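PDB 6JIX: taurine:2-oxoglutarate aminotransferase from Bifidobacterium kashiwanohense PV20-2, which probably transfers the amino group of taurine to 2-oxoglutarate, using pyridoxal 5'-phosphate as its cofactor. Local coordinates for residues N225-P230 and F370-I375; G246-C251 and K273-T278; V288-V293 and T318-A323. One frame throughout, in Å; residues are numbered along the deposited sequence.

Contact 1: N225-P230 and F370-I375; sequences NGVILP and FSALTI
Val-227 reaches across to Phe-370, Ser-371 and Ala-372, and it accounts for most of what the loop 225-230 contributes to the contact. Its CA is 5.9 Å from Ala-372 CA, the nearest such pair across the two segments, and its CB points toward the strand. Already Val-227 CB has a partner, Ala-372 CB at 3.8 Å. At CB the chain forks. Val-227 CG1 stands opposite the backbone N (chi1 -167°), a setting that carries it to the start of the strand, 3.4 Å from Phe-370 O. There it also lies over one face of the Phe-370 ring in a CH-pi contact, 4.2 Å from the centroid and 22° off the ring normal. The methyl is displaced toward the rim, and Phe-370 CD2 is 3.9 Å from Val-227 CG1. In fold type I aminotransferases a large domain built on a mainly parallel sheet carries a smaller C-terminal part; here the loop follows strand 213-219 of the large sheet, and strand 370-376 is the middle strand of a separate antiparallel one. The other branch, Val-227 CG2, turns toward Ala-372, with Ala-372 CB at 3.7 Å and Ser-371 O at 3.5 Å. With an alanine here both methyls go, and the Phe-370 face would probably lose this cover, the ring being left freer to turn. No hydrogen bond links the two segments directly. Instead Arg-365, on the adjacent strand 361-367, bonds to Gly-226 O and Val-227 O and also to Thr-374 OG1, bridging loop and strand.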
ATOM      1  N   ASN A 225      13.286  15.517  -1.826  1.00 31.68           N
ATOM      2  CA  ASN A 225      13.394  16.856  -2.384  1.00 30.82           C
ATOM      3  C   ASN A 225      14.664  17.575  -1.936  1.00 25.81           C
ATOM      4  O   ASN A 225      14.750  18.799  -2.103  1.00 30.86           O
ATOM      5  CB  ASN A 225      12.158  17.690  -2.024  1.00 24.68           C
ATOM      6  CG  ASN A 225      11.027  17.494  -3.006  1.00 24.41           C
ATOM      7  OD1 ASN A 225      10.856  18.271  -3.949  1.00 28.38           O
ATOM      8  ND2 ASN A 225      10.249  16.442  -2.798  1.00 28.88           N
ATOM      9  N   GLY A 226      15.632  16.858  -1.363  1.00 23.22           N
ATOM     10  CA  GLY A 226      16.978  17.402  -1.290  1.00 25.25           C
ATOM     11  C   GLY A 226      17.719  17.389   0.029  1.00 20.49           C
ATOM     12  O   GLY A 226      18.666  18.150   0.186  1.00 21.05           O
ATOM     13  N   VAL A 227      17.326  16.542   0.974  1.00 23.45           N
ATOM     14  CA  VAL A 227      17.966  16.512   2.290  1.00 24.71           C
ATOM     15  C   VAL A 227      18.069  17.939   2.801  1.00 22.44           C
ATOM     16  O   VAL A 227      19.162  18.430   3.104  1.00 26.38           O
ATOM     17  CB  VAL A 227      19.352  15.836   2.237  1.00 20.77           C
ATOM     18  CG1 VAL A 227      19.853  15.531   3.630  1.00 19.89           C
ATOM     19  CG2 VAL A 227      19.281  14.556   1.425  1.00 23.08           C
ATOM     20  N   ILE A 228      16.927  18.609   2.922  1.00 25.18           N
ATOM     21  CA  ILE A 228      16.892  20.031   3.264  1.00 24.46           C
ATOM     22  C   ILE A 228      16.892  20.114   4.788  1.00 27.03           C
ATOM     23  O   ILE A 228      15.847  20.188   5.434  1.00 32.04           O
ATOM     24  CB  ILE A 228      15.699  20.745   2.633  1.00 24.34           C
ATOM     25  CG1 ILE A 228      15.538  20.299   1.173  1.00 24.41           C
ATOM     26  CG2 ILE A 228      15.899  22.256   2.684  1.00 25.72           C
ATOM     27  CD1 ILE A 228      14.151  20.491   0.603  1.00 19.98           C
ATOM     28  N   LEU A 229      18.093  20.095   5.361  1.00 26.99           N
ATOM     29  CA  LEU A 229      18.259  20.258   6.793  1.00 25.83           C
ATOM     30  C   LEU A 229      17.578  21.549   7.248  1.00 29.39           C
ATOM     31  O   LEU A 229      17.800  22.603   6.639  1.00 29.51           O
ATOM     32  CB  LEU A 229      19.741  20.289   7.155  1.00 22.77           C
ATOM     33  CG  LEU A 229      20.521  19.065   6.673  1.00 26.16           C
ATOM     34  CD1 LEU A 229      22.016  19.271   6.859  1.00 20.85           C
ATOM     35  CD2 LEU A 229      20.027  17.779   7.382  1.00 20.01           C
ATOM     36  N   PRO A 230      16.737  21.494   8.277  1.00 27.67           N
ATOM     37  CA  PRO A 230      16.038  22.698   8.746  1.00 31.23           C
ATOM     38  C   PRO A 230      16.972  23.621   9.499  1.00 29.59           C
ATOM     39  O   PRO A 230      17.965  23.161  10.090  1.00 31.35           O
ATOM     40  CB  PRO A 230      14.963  22.128   9.685  1.00 28.94           C
ATOM     41  CG  PRO A 230      15.576  20.862  10.190  1.00 28.06           C
ATOM     42  CD  PRO A 230      16.318  20.293   9.009  1.00 23.40           C
ATOM     43  N   PHE A 370      22.890  10.643   5.217  1.00 26.13           N
ATOM     44  CA  PHE A 370      21.757  11.331   4.590  1.00 26.07           C
ATOM     45  C   PHE A 370      22.275  12.683   4.085  1.00 28.92           C
ATOM     46  O   PHE A 370      22.416  13.634   4.865  1.00 28.64           O
ATOM     47  CB  PHE A 370      20.623  11.499   5.605  1.00 25.45           C
ATOM     48  CG  PHE A 370      19.259  11.669   4.995  1.00 25.30           C
ATOM     49  CD1 PHE A 370      18.903  11.003   3.825  1.00 25.96           C
ATOM     50  CD2 PHE A 370      18.313  12.483   5.609  1.00 23.94           C
ATOM     51  CE1 PHE A 370      17.622  11.161   3.272  1.00 23.17           C
ATOM     52  CE2 PHE A 370      17.037  12.645   5.062  1.00 23.25           C
ATOM     53  CZ  PHE A 370      16.692  11.985   3.892  1.00 21.13           C
ATOM     54  N   SER A 371      22.525  12.793   2.782  1.00 27.95           N
ATOM     55  CA  SER A 371      23.314  13.912   2.280  1.00 26.16           C
ATOM     56  C   SER A 371      22.902  14.257   0.860  1.00 22.96           C
ATOM     57  O   SER A 371      22.351  13.423   0.135  1.00 25.64           O
ATOM     58  CB  SER A 371      24.814  13.580   2.314  1.00 23.79           C
ATOM     59  OG  SER A 371      25.199  12.889   1.133  1.00 19.79           O
ATOM     60  N   ALA A 372      23.197  15.499   0.466  1.00 18.97           N
ATOM     61  CA  ALA A 372      22.873  15.989  -0.869  1.00 22.50           C
ATOM     62  C   ALA A 372      23.739  17.196  -1.216  1.00 27.54           C
ATOM     63  O   ALA A 372      24.174  17.950  -0.340  1.00 29.44           O
ATOM     64  CB  ALA A 372      21.389  16.362  -0.985  1.00 20.65           C
ATOM     65  N   LEU A 373      23.958  17.381  -2.513  1.00 25.08           N
ATOM     66  CA  LEU A 373      24.634  18.549  -3.051  1.00 24.78           C
ATOM     67  C   LEU A 373      23.651  19.384  -3.866  1.00 32.03           C
ATOM     68  O   LEU A 373      22.886  18.840  -4.680  1.00 27.26           O
ATOM     69  CB  LEU A 373      25.810  18.133  -3.927  1.00 25.44           C
ATOM     70  CG  LEU A 373      26.901  17.304  -3.242  1.00 29.77           C
ATOM     71  CD1 LEU A 373      28.017  16.983  -4.238  1.00 27.85           C
ATOM     72  CD2 LEU A 373      27.447  17.989  -1.987  1.00 23.41           C
ATOM     73  N   THR A 374      23.663  20.702  -3.643  1.00 30.25           N
ATOM     74  CA  THR A 374      22.934  21.622  -4.510  1.00 29.04           C
ATOM     75  C   THR A 374      23.829  22.014  -5.681  1.00 30.06           C
ATOM     76  O   THR A 374      24.886  22.629  -5.490  1.00 34.09           O
ATOM     77  CB  THR A 374      22.458  22.856  -3.755  1.00 26.93           C
ATOM     78  OG1 THR A 374      21.599  22.459  -2.677  1.00 25.20           O
ATOM     79  CG2 THR A 374      21.681  23.731  -4.706  1.00 27.11           C
ATOM     80  N   ILE A 375      23.407  21.646  -6.887  1.00 30.80           N
ATOM     81  CA  ILE A 375      24.151  21.920  -8.111  1.00 32.70           C
ATOM     82  C   ILE A 375      23.671  23.249  -8.689  1.00 39.35           C
ATOM     83  O   ILE A 375      22.463  23.491  -8.814  1.00 35.62           O
ATOM     84  CB  ILE A 375      23.964  20.774  -9.120  1.00 31.90           C
ATOM     85  CG1 ILE A 375      24.284  19.438  -8.450  1.00 30.22           C
ATOM     86  CG2 ILE A 375      24.836  20.978 -10.332  1.00 35.45           C
ATOM     87  CD1 ILE A 375      25.616  19.415  -7.730  1.00 24.83           C
TER

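Contact 2: G246-C251 and K273-T278; sequences GILMIC and KPDMFT
Pro-274 meets Cys-251 first: its CB is 3.7 Å from Cys-251 SG. Asp-275 follows with a side-chain bond to the backbone of the other strand. Its OD2 accepts Met-249 N at 3.0 Å in a nearly straight bond (174° at the hydrogen), met on the anti side of the carboxylate and 26° out of its plane. The same OD2 forms a salt bridge with Arg-239 of helix 234-245, so this one oxygen takes both the Met-249 N-H and the Arg-239 guanidinium. The side chains of Leu-248 and Asp-275 cross at about a right angle, with Leu-248 CD2 3.6 Å from Asp-275 CG. At Met-276 the regular pairing begins: its N donates to Met-249 O at 3.3 Å, in the carbonyl plane, and its O receives Cys-251 N at 3.1 Å. The side chain lies alongside that of Ile-250 and bends at its last torsion, bringing CE to 3.8 Å from Ile-250 CD1. Phe-277 pairs with Cys-251 on the other face of the sheet, but its ring turns away to Tyr-107, Phe-265 and Trp-267. Thr-278 N closes the series on Cys-251 O at 3.0 Å, while its OG1 bonds to Asn-120. Bridges Ile-250 to Met-276 and Cys-251 to Phe-277, with strand directions 21° apart, are those of neighbouring parallel strands in the central seven-stranded sheet of a fold type I aminotransferase.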
ATOM      1  N   GLY A 246      -3.129  22.673  20.275  1.00 21.75           N
ATOM      2  CA  GLY A 246      -3.786  21.387  20.325  1.00 20.64           C
ATOM      3  C   GLY A 246      -3.729  20.607  19.032  1.00 26.21           C
ATOM      4  O   GLY A 246      -4.586  19.751  18.800  1.00 27.58           O
ATOM      5  N   ILE A 247      -2.770  20.910  18.168  1.00 25.18           N
ATOM      6  CA  ILE A 247      -2.571  20.248  16.887  1.00 20.05           C
ATOM      7  C   ILE A 247      -1.594  19.099  17.088  1.00 25.73           C
ATOM      8  O   ILE A 247      -0.540  19.274  17.720  1.00 25.88           O
ATOM      9  CB  ILE A 247      -2.018  21.253  15.862  1.00 19.98           C
ATOM     10  CG1 ILE A 247      -3.027  22.360  15.551  1.00 25.00           C
ATOM     11  CG2 ILE A 247      -1.486  20.550  14.631  1.00 19.89           C
ATOM     12  CD1 ILE A 247      -2.358  23.658  15.072  1.00 19.24           C
ATOM     13  N   LEU A 248      -1.907  17.930  16.525  1.00 21.97           N
ATOM     14  CA  LEU A 248      -0.958  16.827  16.572  1.00 23.99           C
ATOM     15  C   LEU A 248       0.174  17.078  15.588  1.00 25.68           C
ATOM     16  O   LEU A 248      -0.039  17.590  14.484  1.00 25.54           O
ATOM     17  CB  LEU A 248      -1.641  15.494  16.247  1.00 23.23           C
ATOM     18  CG  LEU A 248      -2.852  15.123  17.106  1.00 24.90           C
ATOM     19  CD1 LEU A 248      -3.525  13.887  16.574  1.00 23.00           C
ATOM     20  CD2 LEU A 248      -2.420  14.913  18.525  1.00 23.09           C
ATOM     21  N   MET A 249       1.384  16.720  15.990  1.00 22.11           N
ATOM     22  CA  MET A 249       2.536  16.779  15.105  1.00 22.60           C
ATOM     23  C   MET A 249       2.820  15.378  14.598  1.00 24.01           C
ATOM     24  O   MET A 249       2.913  14.433  15.390  1.00 24.64           O
ATOM     25  CB  MET A 249       3.761  17.330  15.818  1.00 19.74           C
ATOM     26  CG  MET A 249       4.941  17.533  14.929  1.00 18.12           C
ATOM     27  SD  MET A 249       6.328  18.171  15.901  1.00 31.66           S
ATOM     28  CE  MET A 249       7.393  18.791  14.598  1.00 28.06           C
ATOM     29  N   ILE A 250       2.870  15.232  13.281  1.00 24.56           N
ATOM     30  CA  ILE A 250       3.166  13.956  12.648  1.00 22.46           C
ATOM     31  C   ILE A 250       4.455  14.121  11.875  1.00 23.07           C
ATOM     32  O   ILE A 250       4.492  14.857  10.882  1.00 24.71           O
ATOM     33  CB  ILE A 250       2.036  13.498  11.712  1.00 22.47           C
ATOM     34  CG1 ILE A 250       0.668  13.609  12.402  1.00 20.79           C
ATOM     35  CG2 ILE A 250       2.318  12.098  11.198  1.00 18.26           C
ATOM     36  CD1 ILE A 250      -0.496  13.306  11.487  1.00 15.82           C
ATOM     37  N   CYS A 251       5.491  13.397  12.281  1.00 20.72           N
ATOM     38  CA  CYS A 251       6.733  13.386  11.524  1.00 23.47           C
ATOM     39  C   CYS A 251       6.736  12.189  10.584  1.00 25.22           C
ATOM     40  O   CYS A 251       6.359  11.079  10.970  1.00 24.73           O
ATOM     41  CB  CYS A 251       7.954  13.320  12.441  1.00 26.46           C
ATOM     42  SG  CYS A 251       8.214  14.781  13.417  1.00 27.01           S
ATOM     43  N   LYS A 273       9.039  15.265  20.708  1.00 22.99           N
ATOM     44  CA  LYS A 273       8.389  13.961  20.570  1.00 33.21           C
ATOM     45  C   LYS A 273       7.109  14.150  19.751  1.00 28.58           C
ATOM     46  O   LYS A 273       6.150  14.771  20.237  1.00 25.26           O
ATOM     47  CB  LYS A 273       8.086  13.320  21.933  1.00 22.37           C
ATOM     48  N   PRO A 274       7.068  13.693  18.498  1.00 29.60           N
ATOM     49  CA  PRO A 274       5.847  13.837  17.694  1.00 25.33           C
ATOM     50  C   PRO A 274       4.714  12.964  18.207  1.00 30.48           C
ATOM     51  O   PRO A 274       4.930  11.884  18.766  1.00 29.74           O
ATOM     52  CB  PRO A 274       6.296  13.388  16.301  1.00 25.16           C
ATOM     53  CG  PRO A 274       7.435  12.437  16.571  1.00 23.10           C
ATOM     54  CD  PRO A 274       8.145  13.010  17.755  1.00 25.81           C
ATOM     55  N   ASP A 275       3.480  13.438  18.002  1.00 26.69           N
ATOM     56  CA  ASP A 275       2.342  12.646  18.453  1.00 26.82           C
ATOM     57  C   ASP A 275       2.218  11.347  17.672  1.00 29.66           C
ATOM     58  O   ASP A 275       1.742  10.336  18.210  1.00 27.00           O
ATOM     59  CB  ASP A 275       1.069  13.465  18.341  1.00 23.50           C
ATOM     60  CG  ASP A 275       1.080  14.636  19.263  1.00 27.35           C
ATOM     61  OD1 ASP A 275       0.635  14.455  20.425  1.00 30.33           O
ATOM     62  OD2 ASP A 275       1.554  15.719  18.832  1.00 23.91           O
ATOM     63  N   MET A 276       2.687  11.351  16.430  1.00 25.82           N
ATOM     64  CA  MET A 276       2.679  10.189  15.566  1.00 23.15           C
ATOM     65  C   MET A 276       3.862  10.327  14.633  1.00 21.04           C
ATOM     66  O   MET A 276       4.332  11.432  14.374  1.00 25.00           O
ATOM     67  CB  MET A 276       1.382  10.095  14.757  1.00 22.45           C
ATOM     68  CG  MET A 276       0.212   9.535  15.528  1.00 22.39           C
ATOM     69  SD  MET A 276      -1.267   9.416  14.518  1.00 29.55           S
ATOM     70  CE  MET A 276      -1.721  11.154  14.319  1.00 18.78           C
ATOM     71  N   PHE A 277       4.387   9.205  14.175  1.00 21.42           N
ATOM     72  CA  PHE A 277       5.324   9.297  13.072  1.00 20.02           C
ATOM     73  C   PHE A 277       5.159   8.061  12.206  1.00 26.16           C
ATOM     74  O   PHE A 277       4.750   6.992  12.680  1.00 26.80           O
ATOM     75  CB  PHE A 277       6.779   9.492  13.534  1.00 19.70           C
ATOM     76  CG  PHE A 277       7.320   8.383  14.387  1.00 19.31           C
ATOM     77  CD1 PHE A 277       7.070   8.352  15.746  1.00 21.47           C
ATOM     78  CD2 PHE A 277       8.122   7.384  13.830  1.00 23.18           C
ATOM     79  CE1 PHE A 277       7.581   7.322  16.536  1.00 28.52           C
ATOM     80  CE2 PHE A 277       8.632   6.351  14.607  1.00 22.68           C
ATOM     81  CZ  PHE A 277       8.363   6.318  15.963  1.00 22.88           C
ATOM     82  N   THR A 278       5.461   8.234  10.926  1.00 24.59           N
ATOM     83  CA  THR A 278       5.222   7.228   9.913  1.00 25.13           C
ATOM     84  C   THR A 278       6.558   6.746   9.361  1.00 27.42           C
ATOM     85  O   THR A 278       7.555   7.481   9.339  1.00 21.72           O
ATOM     86  CB  THR A 278       4.364   7.791   8.799  1.00 22.45           C
ATOM     87  OG1 THR A 278       5.021   8.946   8.270  1.00 22.96           O
ATOM     88  CG2 THR A 278       2.970   8.188   9.321  1.00 18.92           C
TER

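Contact 3: V288-V293 and T318-A323; sequences VPLGGV and TLACAA
Extended backbone at Val-288 (phi -140°, psi 136°) passes the start of helix 318-333, with Val-288 CA 5.1 Å from Ala-320 CA. The arrangement belongs to the large domain of the fold type I aminotransferases: residues 288-290 lead into strand 291-296, an antiparallel member of the central sheet, and the helix that begins at Thr-318 packs against this approach rather than against the strand proper. No hydrogen bond crosses between the segments, and the contact rests on apolar groups. Val-288 points toward the helix and spreads its two methyls along it. Val-288 CG1, trans to the amide N (chi1 -172°), is directed at Ala-320, 3.4 Å from Ala-320 CB and equally close to Ala-320 CA. Val-288 CG2 reaches on to Ala-323 CB at 3.9 Å and Leu-319 CD2 at 4.3 Å. Ala-320 and Ala-323 lie three residues apart, about one helical turn, and both point toward the valine, consistent with small side chains leaving room for it beside the helix. Ala-320 CB also faces the chain that follows, with Pro-289 O at 3.4 Å. The same region borders the second subunit: Val-288 packs on Leu-319 of the second subunit, Leu-319 on Tyr-287 of that subunit, and Pro-289 on its His-317, so the loop-to-helix contact continues into the dimer interface. Leu-290 extends the apolar patch, also touching Leu-94 of helix 89-102. Leu-290 CB is 4.1 Å from Ala-320 CB, and beyond it one branch reaches past the alanine methyl to the helix backbone, bringing Leu-290 CD2 to 3.7 Å from Ala-320 O.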
ATOM      1  N   VAL A 288      10.699  -6.779   2.238  1.00 28.54           N
ATOM      2  CA  VAL A 288       9.271  -7.096   2.173  1.00 24.38           C
ATOM      3  C   VAL A 288       8.505  -5.801   2.415  1.00 25.83           C
ATOM      4  O   VAL A 288       8.867  -5.047   3.330  1.00 21.72           O
ATOM      5  CB  VAL A 288       8.867  -8.153   3.213  1.00 23.52           C
ATOM      6  CG1 VAL A 288       7.416  -8.607   2.995  1.00 20.77           C
ATOM      7  CG2 VAL A 288       9.822  -9.320   3.176  1.00 22.04           C
ATOM      8  N   PRO A 289       7.453  -5.510   1.643  1.00 26.37           N
ATOM      9  CA  PRO A 289       6.695  -4.261   1.842  1.00 23.65           C
ATOM     10  C   PRO A 289       6.159  -4.151   3.262  1.00 26.19           C
ATOM     11  O   PRO A 289       5.412  -5.015   3.734  1.00 24.41           O
ATOM     12  CB  PRO A 289       5.559  -4.378   0.822  1.00 19.96           C
ATOM     13  CG  PRO A 289       6.130  -5.220  -0.254  1.00 23.54           C
ATOM     14  CD  PRO A 289       7.023  -6.224   0.430  1.00 23.05           C
ATOM     15  N   LEU A 290       6.507  -3.052   3.932  1.00 24.46           N
ATOM     16  CA  LEU A 290       6.027  -2.819   5.287  1.00 22.51           C
ATOM     17  C   LEU A 290       6.139  -1.340   5.603  1.00 23.77           C
ATOM     18  O   LEU A 290       7.120  -0.691   5.231  1.00 27.43           O
ATOM     19  CB  LEU A 290       6.825  -3.638   6.310  1.00 19.87           C
ATOM     20  CG  LEU A 290       6.383  -3.543   7.771  1.00 23.07           C
ATOM     21  CD1 LEU A 290       4.926  -3.969   7.973  1.00 19.57           C
ATOM     22  CD2 LEU A 290       7.325  -4.356   8.672  1.00 21.74           C
ATOM     23  N   GLY A 291       5.113  -0.813   6.251  1.00 23.73           N
ATOM     24  CA  GLY A 291       5.125   0.551   6.733  1.00 26.04           C
ATOM     25  C   GLY A 291       4.324   0.629   8.013  1.00 28.17           C
ATOM     26  O   GLY A 291       3.853  -0.410   8.493  1.00 25.90           O
ATOM     27  N   GLY A 292       4.121   1.823   8.563  1.00 25.85           N
ATOM     28  CA  GLY A 292       3.312   1.895   9.764  1.00 26.37           C
ATOM     29  C   GLY A 292       3.208   3.297  10.328  1.00 31.24           C
ATOM     30  O   GLY A 292       3.781   4.265   9.800  1.00 29.77           O
ATOM     31  N   VAL A 293       2.425   3.383  11.407  1.00 26.83           N
ATOM     32  CA  VAL A 293       2.243   4.589  12.204  1.00 25.71           C
ATOM     33  C   VAL A 293       2.509   4.206  13.650  1.00 22.42           C
ATOM     34  O   VAL A 293       1.884   3.276  14.169  1.00 24.56           O
ATOM     35  CB  VAL A 293       0.826   5.185  12.073  1.00 24.39           C
ATOM     36  CG1 VAL A 293       0.791   6.581  12.655  1.00 19.25           C
ATOM     37  CG2 VAL A 293       0.358   5.181  10.627  1.00 22.15           C
ATOM     38  N   THR A 318       2.615 -10.997   8.187  1.00 28.25           N
ATOM     39  CA  THR A 318       3.471 -11.825   9.032  1.00 26.78           C
ATOM     40  C   THR A 318       4.885 -11.931   8.475  1.00 26.45           C
ATOM     41  O   THR A 318       5.857 -11.650   9.186  1.00 30.60           O
ATOM     42  CB  THR A 318       2.837 -13.198   9.216  1.00 27.34           C
ATOM     43  OG1 THR A 318       1.439 -13.012   9.474  1.00 30.31           O
ATOM     44  CG2 THR A 318       3.458 -13.922  10.410  1.00 23.76           C
ATOM     45  N   LEU A 319       5.032 -12.338   7.214  1.00 26.52           N
ATOM     46  CA  LEU A 319       6.365 -12.364   6.609  1.00 23.02           C
ATOM     47  C   LEU A 319       7.048 -11.009   6.729  1.00 20.96           C
ATOM     48  O   LEU A 319       8.204 -10.913   7.142  1.00 22.20           O
ATOM     49  CB  LEU A 319       6.278 -12.772   5.141  1.00 24.03           C
ATOM     50  CG  LEU A 319       7.606 -13.246   4.570  1.00 24.63           C
ATOM     51  CD1 LEU A 319       7.842 -14.691   4.968  1.00 20.30           C
ATOM     52  CD2 LEU A 319       7.632 -13.067   3.057  1.00 20.68           C
ATOM     53  N   ALA A 320       6.331  -9.944   6.378  1.00 22.31           N
ATOM     54  CA  ALA A 320       6.931  -8.620   6.394  1.00 20.80           C
ATOM     55  C   ALA A 320       7.442  -8.284   7.782  1.00 23.56           C
ATOM     56  O   ALA A 320       8.547  -7.754   7.930  1.00 18.56           O
ATOM     57  CB  ALA A 320       5.915  -7.579   5.924  1.00 22.95           C
ATOM     58  N   CYS A 321       6.644  -8.590   8.813  1.00 24.67           N
ATOM     59  CA  CYS A 321       7.052  -8.307  10.186  1.00 21.01           C
ATOM     60  C   CYS A 321       8.269  -9.121  10.588  1.00 24.59           C
ATOM     61  O   CYS A 321       9.175  -8.595  11.249  1.00 24.34           O
ATOM     62  CB  CYS A 321       5.900  -8.575  11.142  1.00 20.53           C
ATOM     63  SG  CYS A 321       4.682  -7.274  11.127  1.00 26.30           S
ATOM     64  N   ALA A 322       8.305 -10.410  10.215  1.00 24.34           N
ATOM     65  CA  ALA A 322       9.483 -11.226  10.504  1.00 26.22           C
ATOM     66  C   ALA A 322      10.737 -10.576   9.930  1.00 26.38           C
ATOM     67  O   ALA A 322      11.767 -10.473  10.610  1.00 27.22           O
ATOM     68  CB  ALA A 322       9.311 -12.649   9.966  1.00 20.75           C
ATOM     69  N   ALA A 323      10.663 -10.105   8.684  1.00 21.53           N
ATOM     70  CA  ALA A 323      11.797  -9.378   8.132  1.00 20.93           C
ATOM     71  C   ALA A 323      12.107  -8.136   8.964  1.00 24.59           C
ATOM     72  O   ALA A 323      13.282  -7.816   9.197  1.00 26.96           O
ATOM     73  CB  ALA A 323      11.528  -9.014   6.674  1.00 19.81           C
TER

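In the fold
Contacts 2 and 3 share the seven-stranded sheet, in which strands 276-279 and 291-296 are antiparallel neighbours; their centres are 22 Å apart, yet they touch where Thr-278 CB comes 3.7 Å from Gly-292 O and Met-276 SD 4.0 Å from Val-293 CG1. Lys-281, which binds the cofactor, lies on the connection between these two strands. Contact 1 touches neither, its nearest atoms being about 10 Å from contact 2 and 16 Å from contact 3, on the opposite side of the chain's centre from the latter. Each contact lies near a bound pyridoxal 5'-phosphate: the side chains of Thr-278, Phe-370 and Pro-289 are about 6, 7 and 8 Å from one.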